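Local coordinates for substrate-binding protein (PDB 6WPN) that probably binds a sugar, perhaps an oligosaccharide, in the periplasm as the substrate-binding component of a transport system, at residues A[114-122]-A[338-346]; A[135-144]-A[296-304]. One frame throughout, in Å; residues are numbered along the deposited sequence.

Overall arrangement
Both contacts tie distant parts of the chain together, and their centres lie about 12 Å apart. Contact 2 is the strand pair 135-144 with 296-304, buried, its centre about 9 Å from that of the chain; contact 1, segment 114-122 against 338-346, has its centre about 20 Å from that of the chain. They meet at Tyr119: its OH is 3.4 Å from Ile137 CG2, and its CE2 is 3.4 Å from Pro138 O. Ser339 OG also points at Trp139 O, probably a hydrogen bond, though the modelled separation is too short to trust in detail. A glycerol, probably from the crystallisation liquor, lies beside contact 1, about 4 Å from the side chain of Asn118.

Contact 1 (A[114-122]-A[338-346]); sequences GAEQNYLPS and PSSLEALSA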
loop_
_atom_site.group_PDB
_atom_site.type_symbol
_atom_site.label_atom_id
_atom_site.label_comp_id
_atom_site.label_asym_id
_atom_site.label_seq_id
_atom_site.Cartn_x
_atom_site.Cartn_y
_atom_site.Cartn_z
ATOM N N GLY A 114 -21.603 -16.582 -9.443
ATOM C CA GLY A 114 -20.295 -17.123 -9.740
ATOM C C GLY A 114 -19.283 -16.101 -10.198
ATOM O O GLY A 114 -18.299 -16.461 -10.849
ATOM N N ALA A 115 -19.499 -14.823 -9.879
ATOM C CA ALA A 115 -18.514 -13.806 -10.217
ATOM C C ALA A 115 -17.339 -13.844 -9.255
ATOM O O ALA A 115 -16.200 -13.577 -9.656
ATOM C CB ALA A 115 -19.156 -12.418 -10.217
ATOM N N GLU A 116 -17.595 -14.198 -7.994
ATOM C CA GLU A 116 -16.526 -14.335 -7.014
ATOM C C GLU A 116 -15.608 -15.510 -7.326
ATOM O O GLU A 116 -14.485 -15.551 -6.814
ATOM C CB GLU A 116 -17.124 -14.494 -5.616
ATOM C CG GLU A 116 -17.775 -15.847 -5.377
ATOM C CD GLU A 116 -18.346 -15.985 -3.978
ATOM O OE1 GLU A 116 -18.101 -15.087 -3.144
ATOM O OE2 GLU A 116 -19.034 -16.995 -3.712
ATOM N N GLN A 117 -16.062 -16.461 -8.149
ATOM C CA GLN A 117 -15.214 -17.588 -8.527
ATOM C C GLN A 117 -14.002 -17.135 -9.328
ATOM O O GLN A 117 -12.970 -17.817 -9.332
ATOM C CB GLN A 117 -16.012 -18.599 -9.353
ATOM C CG GLN A 117 -16.904 -19.542 -8.573
ATOM C CD GLN A 117 -17.729 -20.424 -9.490
ATOM O OE1 GLN A 117 -17.892 -20.125 -10.673
ATOM N NE2 GLN A 117 -18.238 -21.527 -8.954
ATOM N N ASN A 118 -14.101 -15.992 -10.006
ATOM C CA ASN A 118 -13.016 -15.497 -10.841
ATOM C C ASN A 118 -11.946 -14.746 -10.065
ATOM O O ASN A 118 -10.921 -14.391 -10.655
ATOM C CB ASN A 118 -13.572 -14.593 -11.944
ATOM C CG ASN A 118 -14.366 -15.360 -12.983
ATOM O OD1 ASN A 118 -14.456 -16.589 -12.934
ATOM N ND2 ASN A 118 -14.947 -14.637 -13.932
ATOM N N TYR A 119 -12.143 -14.502 -8.773
ATOM C CA TYR A 119 -11.203 -13.725 -7.982
ATOM C C TYR A 119 -10.587 -14.585 -6.886
ATOM O O TYR A 119 -11.135 -15.621 -6.494
ATOM C CB TYR A 119 -11.880 -12.495 -7.362
ATOM C CG TYR A 119 -12.444 -11.536 -8.388
ATOM C CD1 TYR A 119 -13.706 -11.737 -8.934
ATOM C CD2 TYR A 119 -11.715 -10.428 -8.809
ATOM C CE1 TYR A 119 -14.226 -10.865 -9.872
ATOM C CE2 TYR A 119 -12.226 -9.549 -9.745
ATOM C CZ TYR A 119 -13.484 -9.771 -10.274
ATOM O OH TYR A 119 -14.003 -8.905 -11.210
ATOM N N LEU A 120 -9.430 -14.143 -6.409
ATOM C CA LEU A 120 -8.779 -14.788 -5.281
ATOM C C LEU A 120 -9.692 -14.691 -4.064
ATOM O O LEU A 120 -10.072 -13.576 -3.678
ATOM C CB LEU A 120 -7.434 -14.118 -5.006
ATOM C CG LEU A 120 -6.439 -14.790 -4.056
ATOM C CD1 LEU A 120 -5.947 -16.117 -4.614
ATOM C CD2 LEU A 120 -5.268 -13.859 -3.789
ATOM N N PRO A 121 -10.067 -15.814 -3.438
ATOM C CA PRO A 121 -11.036 -15.737 -2.328
ATOM C C PRO A 121 -10.564 -14.876 -1.172
ATOM O O PRO A 121 -11.363 -14.119 -0.606
ATOM C CB PRO A 121 -11.216 -17.207 -1.916
ATOM C CG PRO A 121 -10.001 -17.909 -2.430
ATOM C CD PRO A 121 -9.627 -17.193 -3.697
ATOM N N SER A 122 -9.283 -14.967 -0.807
ATOM C CA SER A 122 -8.770 -14.177 0.308
ATOM C C SER A 122 -8.940 -12.684 0.061
ATOM O O SER A 122 -9.211 -11.920 0.994
ATOM C CB SER A 122 -7.298 -14.504 0.542
ATOM O OG SER A 122 -6.580 -14.441 -0.678
ATOM N N PRO A 338 -2.213 -9.221 -10.016
ATOM C CA PRO A 338 -3.665 -9.143 -10.179
ATOM C C PRO A 338 -4.394 -9.952 -9.115
ATOM O O PRO A 338 -3.823 -10.810 -8.437
ATOM C CB PRO A 338 -3.886 -9.746 -11.572
ATOM C CG PRO A 338 -2.789 -10.771 -11.687
ATOM C CD PRO A 338 -1.610 -10.246 -10.889
ATOM N N SER A 339 -5.686 -9.651 -8.974
ATOM C CA SER A 339 -6.557 -10.416 -8.095
ATOM C C SER A 339 -7.375 -11.457 -8.845
ATOM O O SER A 339 -8.079 -12.249 -8.209
ATOM C CB SER A 339 -7.491 -9.474 -7.322
ATOM O OG SER A 339 -8.301 -8.721 -8.209
ATOM N N SER A 340 -7.293 -11.476 -10.173
ATOM C CA SER A 340 -7.956 -12.496 -10.970
ATOM C C SER A 340 -7.144 -13.780 -10.946
ATOM O O SER A 340 -5.932 -13.758 -11.174
ATOM C CB SER A 340 -8.124 -12.010 -12.408
ATOM O OG SER A 340 -8.428 -13.081 -13.285
ATOM N N LEU A 341 -7.821 -14.904 -10.695
ATOM C CA LEU A 341 -7.144 -16.199 -10.685
ATOM C C LEU A 341 -6.545 -16.517 -12.049
ATOM O O LEU A 341 -5.402 -16.985 -12.141
ATOM C CB LEU A 341 -8.115 -17.298 -10.252
ATOM C CG LEU A 341 -8.566 -17.202 -8.793
ATOM C CD1 LEU A 341 -9.605 -18.259 -8.474
ATOM C CD2 LEU A 341 -7.367 -17.300 -7.853
ATOM N N GLU A 342 -7.307 -16.271 -13.118
ATOM C CA GLU A 342 -6.811 -16.518 -14.467
ATOM C C GLU A 342 -5.570 -15.683 -14.750
ATOM O O GLU A 342 -4.561 -16.191 -15.249
ATOM C CB GLU A 342 -7.902 -16.183 -15.485
ATOM C CG GLU A 342 -9.110 -17.092 -15.450
ATOM C CD GLU A 342 -10.189 -16.679 -16.421
ATOM O OE1 GLU A 342 -10.094 -15.576 -17.001
ATOM O OE2 GLU A 342 -11.134 -17.473 -16.606
ATOM N N ALA A 343 -5.630 -14.388 -14.432
ATOM C CA ALA A 343 -4.505 -13.497 -14.688
ATOM C C ALA A 343 -3.330 -13.789 -13.761
ATOM O O ALA A 343 -2.170 -13.746 -14.188
ATOM C CB ALA A 343 -4.952 -12.044 -14.550
ATOM N N LEU A 344 -3.610 -14.084 -12.490
ATOM C CA LEU A 344 -2.539 -14.375 -11.541
ATOM C C LEU A 344 -1.757 -15.613 -11.955
ATOM O O LEU A 344 -0.521 -15.618 -11.924
ATOM C CB LEU A 344 -3.115 -14.555 -10.136
ATOM C CG LEU A 344 -2.132 -14.946 -9.032
ATOM C CD1 LEU A 344 -1.056 -13.881 -8.860
ATOM C CD2 LEU A 344 -2.862 -15.199 -7.721
ATOM N N SER A 345 -2.464 -16.681 -12.327
ATOM C CA SER A 345 -1.787 -17.880 -12.807
ATOM C C SER A 345 -1.054 -17.615 -14.115
ATOM O O SER A 345 0.050 -18.123 -14.329
ATOM C CB SER A 345 -2.787 -19.022 -12.973
ATOM O OG SER A 345 -2.119 -20.220 -13.322
ATOM N N ALA A 346 -1.660 -16.832 -15.012
ATOM C CA ALA A 346 -0.995 -16.508 -16.269
ATOM C C ALA A 346 0.269 -15.693 -16.030
ATOM O O ALA A 346 1.288 -15.910 -16.697
ATOM C CB ALA A 346 -1.948 -15.764 -17.203
#
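A single backbone bridge between Tyr119 and Ser340 joins the turn leading into helix 121-124 to the start of helix 341-352, in a partly buried region well away from the chain centre. Two hydrogen bonds make it. Leu120 N donates to Ser339 O at 2.9 Å, approaching nearly end-on to the carbonyl (C=O...N 172°), while Leu341 N reaches Asn118 O at 3.1 Å from 35° out of the carbonyl plane. Both chains are entering helices here: Leu120 and Ser340 are the N-caps, and Ser340 OG, swung anti to its own N (chi1 164°), accepts from Ala343 N at 3.3 Å. Beside the bridge the leucines cross at about a right angle, Leu120 CD1 resting 3.7 Å from Leu341 CD2. The other Leu341 methyl, CD1, lies against the backbone, 3.5 Å from Gln117 O. Ser339 OG sits at the edge of the Tyr119 ring, in its plane, 3.9 Å from CD2; its probable polar partner is Trp139 O, though the modelled separation is too short to lean on. At the far end of the ring, Tyr119 OH hydrogen-bonds Thr322 OG1, while Gln327 of helix 324-334 takes the Ser339 N-H.

Contact 2 (A[135-144]-A[296-304]); sequences IAIPWYLTVR and NVALMTLAV
A beta bulge interrupts the antiparallel pairing of strands 137-142 and 298-303, where Trp139 and Tyr140 together face Met300, a selenomethionine. Trp139 N donates to Met300 O at 2.7 Å, and Met300 N returns a bond to Tyr140 O at 2.9 Å, so one residue serves two. On one flank Ile137 and Leu302 exchange a pair of bonds, and on the other Thr142 and Ala298 do the same, with the register shifted by one. The Tyr140 CG lies between its backbone N and carbonyl carbon (chi1 68°), which lays the ring alongside the Met300 side chain. Met300 CG then sits over one ring face as a CH-pi contact, 3.7 Å from the centroid; bends at chi2 and chi3 leave SE oblique to the ring at 5.4 Å from the same centroid, a Met-aromatic contact. Leu302 CD2 comes 3.7 Å from Trp139 CE3, obliquely; Leu302 CD1 and Tyr140 CD1 lie over opposite faces of the indole, each toward the rim. With an alanine in place of Tyr140, Met300 CG would probably lose the ring it lies over and its chain be freer to turn, and the indole would lose a contact on one face. Beyond the bulge, Leu141 CD1 meets Val297 CG2 at 3.6 Å. Farther on, Arg144 passes Asn296 with no bond between them: the guanidinium forms a salt bridge with Glu198, and Asn296 OD1 accepts from Leu381 N. Two long antiparallel strands running between lobes, as this pair appears to do, are consistent with the hinge of bacterial extracellular solute-binding proteins.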
loop_
_atom_site.group_PDB
_atom_site.type_symbol
_atom_site.label_atom_id
_atom_site.label_comp_id
_atom_site.label_asym_id
_atom_site.label_seq_id
_atom_site.Cartn_x
_atom_site.Cartn_y
_atom_site.Cartn_z
ATOM N N ILE A 135 -19.086 -4.584 -0.831
ATOM C CA ILE A 135 -19.059 -3.176 -1.211
ATOM C C ILE A 135 -18.037 -2.868 -2.295
ATOM O O ILE A 135 -18.009 -1.732 -2.794
ATOM C CB ILE A 135 -18.760 -2.286 0.012
ATOM C CG1 ILE A 135 -17.400 -2.686 0.595
ATOM C CG2 ILE A 135 -19.867 -2.411 1.045
ATOM C CD1 ILE A 135 -16.810 -1.687 1.544
ATOM N N ALA A 136 -17.200 -3.827 -2.678
ATOM C CA ALA A 136 -16.162 -3.525 -3.649
ATOM C C ALA A 136 -15.743 -4.791 -4.377
ATOM O O ALA A 136 -15.882 -5.905 -3.861
ATOM C CB ALA A 136 -14.945 -2.873 -2.981
ATOM N N ILE A 137 -15.232 -4.596 -5.582
ATOM C CA ILE A 137 -14.658 -5.666 -6.390
ATOM C C ILE A 137 -13.142 -5.520 -6.343
ATOM O O ILE A 137 -12.634 -4.410 -6.563
ATOM C CB ILE A 137 -15.170 -5.608 -7.841
ATOM C CG1 ILE A 137 -16.662 -5.933 -7.888
ATOM C CG2 ILE A 137 -14.383 -6.560 -8.737
ATOM C CD1 ILE A 137 -17.313 -5.602 -9.212
ATOM N N PRO A 138 -12.396 -6.581 -6.051
ATOM C CA PRO A 138 -10.935 -6.456 -6.014
ATOM C C PRO A 138 -10.380 -6.167 -7.397
ATOM O O PRO A 138 -10.840 -6.714 -8.400
ATOM C CB PRO A 138 -10.466 -7.825 -5.499
ATOM C CG PRO A 138 -11.674 -8.454 -4.905
ATOM C CD PRO A 138 -12.847 -7.924 -5.663
ATOM N N TRP A 139 -9.383 -5.288 -7.438
ATOM C CA TRP A 139 -8.712 -4.965 -8.687
ATOM C C TRP A 139 -7.307 -5.554 -8.652
ATOM O O TRP A 139 -7.143 -6.770 -8.766
ATOM C CB TRP A 139 -8.689 -3.452 -8.909
ATOM C CG TRP A 139 -8.245 -3.047 -10.278
ATOM C CD1 TRP A 139 -7.893 -3.871 -11.306
ATOM C CD2 TRP A 139 -8.077 -1.710 -10.759
ATOM N NE1 TRP A 139 -7.522 -3.130 -12.402
ATOM C CE2 TRP A 139 -7.629 -1.799 -12.091
ATOM C CE3 TRP A 139 -8.268 -0.444 -10.193
ATOM C CZ2 TRP A 139 -7.367 -0.671 -12.867
ATOM C CZ3 TRP A 139 -8.011 0.677 -10.968
ATOM C CH2 TRP A 139 -7.564 0.554 -12.289
ATOM N N TYR A 140 -6.289 -4.719 -8.510
ATOM C CA TYR A 140 -4.916 -5.192 -8.435
ATOM C C TYR A 140 -4.374 -5.033 -7.019
ATOM O O TYR A 140 -5.016 -4.464 -6.132
ATOM C CB TYR A 140 -4.022 -4.445 -9.426
ATOM C CG TYR A 140 -3.816 -2.986 -9.098
ATOM C CD1 TYR A 140 -4.735 -2.028 -9.496
ATOM C CD2 TYR A 140 -2.689 -2.564 -8.406
ATOM C CE1 TYR A 140 -4.541 -0.693 -9.209
ATOM C CE2 TYR A 140 -2.489 -1.227 -8.110
ATOM C CZ TYR A 140 -3.415 -0.301 -8.516
ATOM O OH TYR A 140 -3.215 1.027 -8.226
ATOM N N LEU A 141 -3.170 -5.558 -6.814
ATOM C CA LEU A 141 -2.527 -5.490 -5.512
ATOM C C LEU A 141 -1.015 -5.478 -5.690
ATOM O O LEU A 141 -0.480 -5.935 -6.703
ATOM C CB LEU A 141 -3.000 -6.633 -4.605
ATOM C CG LEU A 141 -2.694 -8.048 -5.075
ATOM C CD1 LEU A 141 -1.274 -8.431 -4.769
ATOM C CD2 LEU A 141 -3.666 -9.005 -4.391
ATOM N N THR A 142 -0.333 -4.925 -4.689
ATOM C CA THR A 142 1.114 -4.784 -4.696
ATOM C C THR A 142 1.691 -5.377 -3.425
ATOM O O THR A 142 1.178 -5.123 -2.329
ATOM C CB THR A 142 1.552 -3.311 -4.778
ATOM O OG1 THR A 142 1.184 -2.644 -3.568
ATOM C CG2 THR A 142 0.868 -2.597 -5.915
ATOM N N VAL A 143 2.716 -6.205 -3.579
ATOM C CA VAL A 143 3.544 -6.657 -2.469
ATOM C C VAL A 143 4.875 -5.931 -2.602
ATOM O O VAL A 143 5.636 -6.187 -3.544
ATOM C CB VAL A 143 3.732 -8.179 -2.478
ATOM C CG1 VAL A 143 4.613 -8.605 -1.320
ATOM C CG2 VAL A 143 2.378 -8.874 -2.419
ATOM N N ARG A 144 5.166 -5.029 -1.672
ATOM C CA ARG A 144 6.412 -4.273 -1.723
ATOM C C ARG A 144 7.578 -5.106 -1.204
ATOM O O ARG A 144 7.454 -5.837 -0.218
ATOM C CB ARG A 144 6.295 -2.967 -0.940
ATOM C CG ARG A 144 6.152 -3.121 0.548
ATOM C CD ARG A 144 6.140 -1.765 1.222
ATOM N NE ARG A 144 5.875 -1.905 2.647
ATOM C CZ ARG A 144 4.666 -1.818 3.192
ATOM N NH1 ARG A 144 3.608 -1.571 2.429
ATOM N NH2 ARG A 144 4.516 -1.966 4.503
ATOM N N ASN A 296 3.030 -7.334 4.105
ATOM C CA ASN A 296 1.877 -6.507 3.802
ATOM C C ASN A 296 1.564 -6.532 2.317
ATOM O O ASN A 296 2.467 -6.585 1.478
ATOM C CB ASN A 296 2.120 -5.064 4.239
ATOM C CG ASN A 296 0.867 -4.234 4.190
ATOM O OD1 ASN A 296 -0.094 -4.490 4.914
ATOM N ND2 ASN A 296 0.859 -3.240 3.311
ATOM N N VAL A 297 0.274 -6.488 1.995
ATOM C CA VAL A 297 -0.178 -6.403 0.614
ATOM C C VAL A 297 -1.170 -5.251 0.518
ATOM O O VAL A 297 -2.124 -5.170 1.301
ATOM C CB VAL A 297 -0.804 -7.727 0.125
ATOM C CG1 VAL A 297 -1.893 -8.208 1.068
ATOM C CG2 VAL A 297 -1.343 -7.571 -1.291
ATOM N N ALA A 298 -0.927 -4.354 -0.429
ATOM C CA ALA A 298 -1.783 -3.199 -0.674
ATOM C C ALA A 298 -2.888 -3.592 -1.644
ATOM O O ALA A 298 -2.620 -3.870 -2.817
ATOM C CB ALA A 298 -0.965 -2.031 -1.222
ATOM N N LEU A 299 -4.125 -3.606 -1.164
ATOM C CA LEU A 299 -5.258 -4.015 -1.983
ATOM C C LEU A 299 -5.928 -2.800 -2.615
ATOM O O LEU A 299 -6.243 -1.825 -1.926
ATOM C CB LEU A 299 -6.263 -4.804 -1.142
ATOM C CG LEU A 299 -7.625 -5.094 -1.776
ATOM C CD1 LEU A 299 -7.484 -5.719 -3.153
ATOM C CD2 LEU A 299 -8.449 -5.992 -0.861
HETATM N N MSE A 300 -6.141 -2.864 -3.926
HETATM C CA MSE A 300 -6.894 -1.844 -4.645
HETATM C C MSE A 300 -8.216 -2.420 -5.137
HETATM O O MSE A 300 -8.242 -3.488 -5.746
HETATM C CB MSE A 300 -6.082 -1.306 -5.822
HETATM C CG MSE A 300 -4.742 -0.736 -5.417
HETATM SE SE MSE A 300 -4.925 0.666 -4.081
HETATM C CE MSE A 300 -5.915 1.974 -5.134
ATOM N N THR A 301 -9.316 -1.717 -4.870
ATOM C CA THR A 301 -10.646 -2.207 -5.206
ATOM C C THR A 301 -11.410 -1.156 -5.999
ATOM O O THR A 301 -10.984 -0.006 -6.139
ATOM C CB THR A 301 -11.452 -2.579 -3.955
ATOM O OG1 THR A 301 -11.636 -1.416 -3.140
ATOM C CG2 THR A 301 -10.726 -3.645 -3.150
ATOM N N LEU A 302 -12.552 -1.577 -6.531
ATOM C CA LEU A 302 -13.459 -0.704 -7.261
ATOM C C LEU A 302 -14.833 -0.807 -6.619
ATOM O O LEU A 302 -15.329 -1.916 -6.402
ATOM C CB LEU A 302 -13.522 -1.088 -8.742
ATOM C CG LEU A 302 -12.212 -0.888 -9.504
ATOM C CD1 LEU A 302 -12.390 -1.257 -10.965
ATOM C CD2 LEU A 302 -11.699 0.541 -9.352
ATOM N N ALA A 303 -15.441 0.338 -6.303
ATOM C CA ALA A 303 -16.724 0.372 -5.615
ATOM C C ALA A 303 -17.721 1.215 -6.401
ATOM O O ALA A 303 -17.346 2.059 -7.221
ATOM C CB ALA A 303 -16.581 0.916 -4.189
ATOM N N VAL A 304 -19.003 0.978 -6.133
ATOM C CA VAL A 304 -20.096 1.685 -6.796
ATOM C C VAL A 304 -20.879 2.499 -5.768
ATOM O O VAL A 304 -21.600 1.923 -4.938
ATOM C CB VAL A 304 -21.020 0.704 -7.538
ATOM C CG1 VAL A 304 -22.135 1.461 -8.260
ATOM C CG2 VAL A 304 -20.224 -0.148 -8.507
#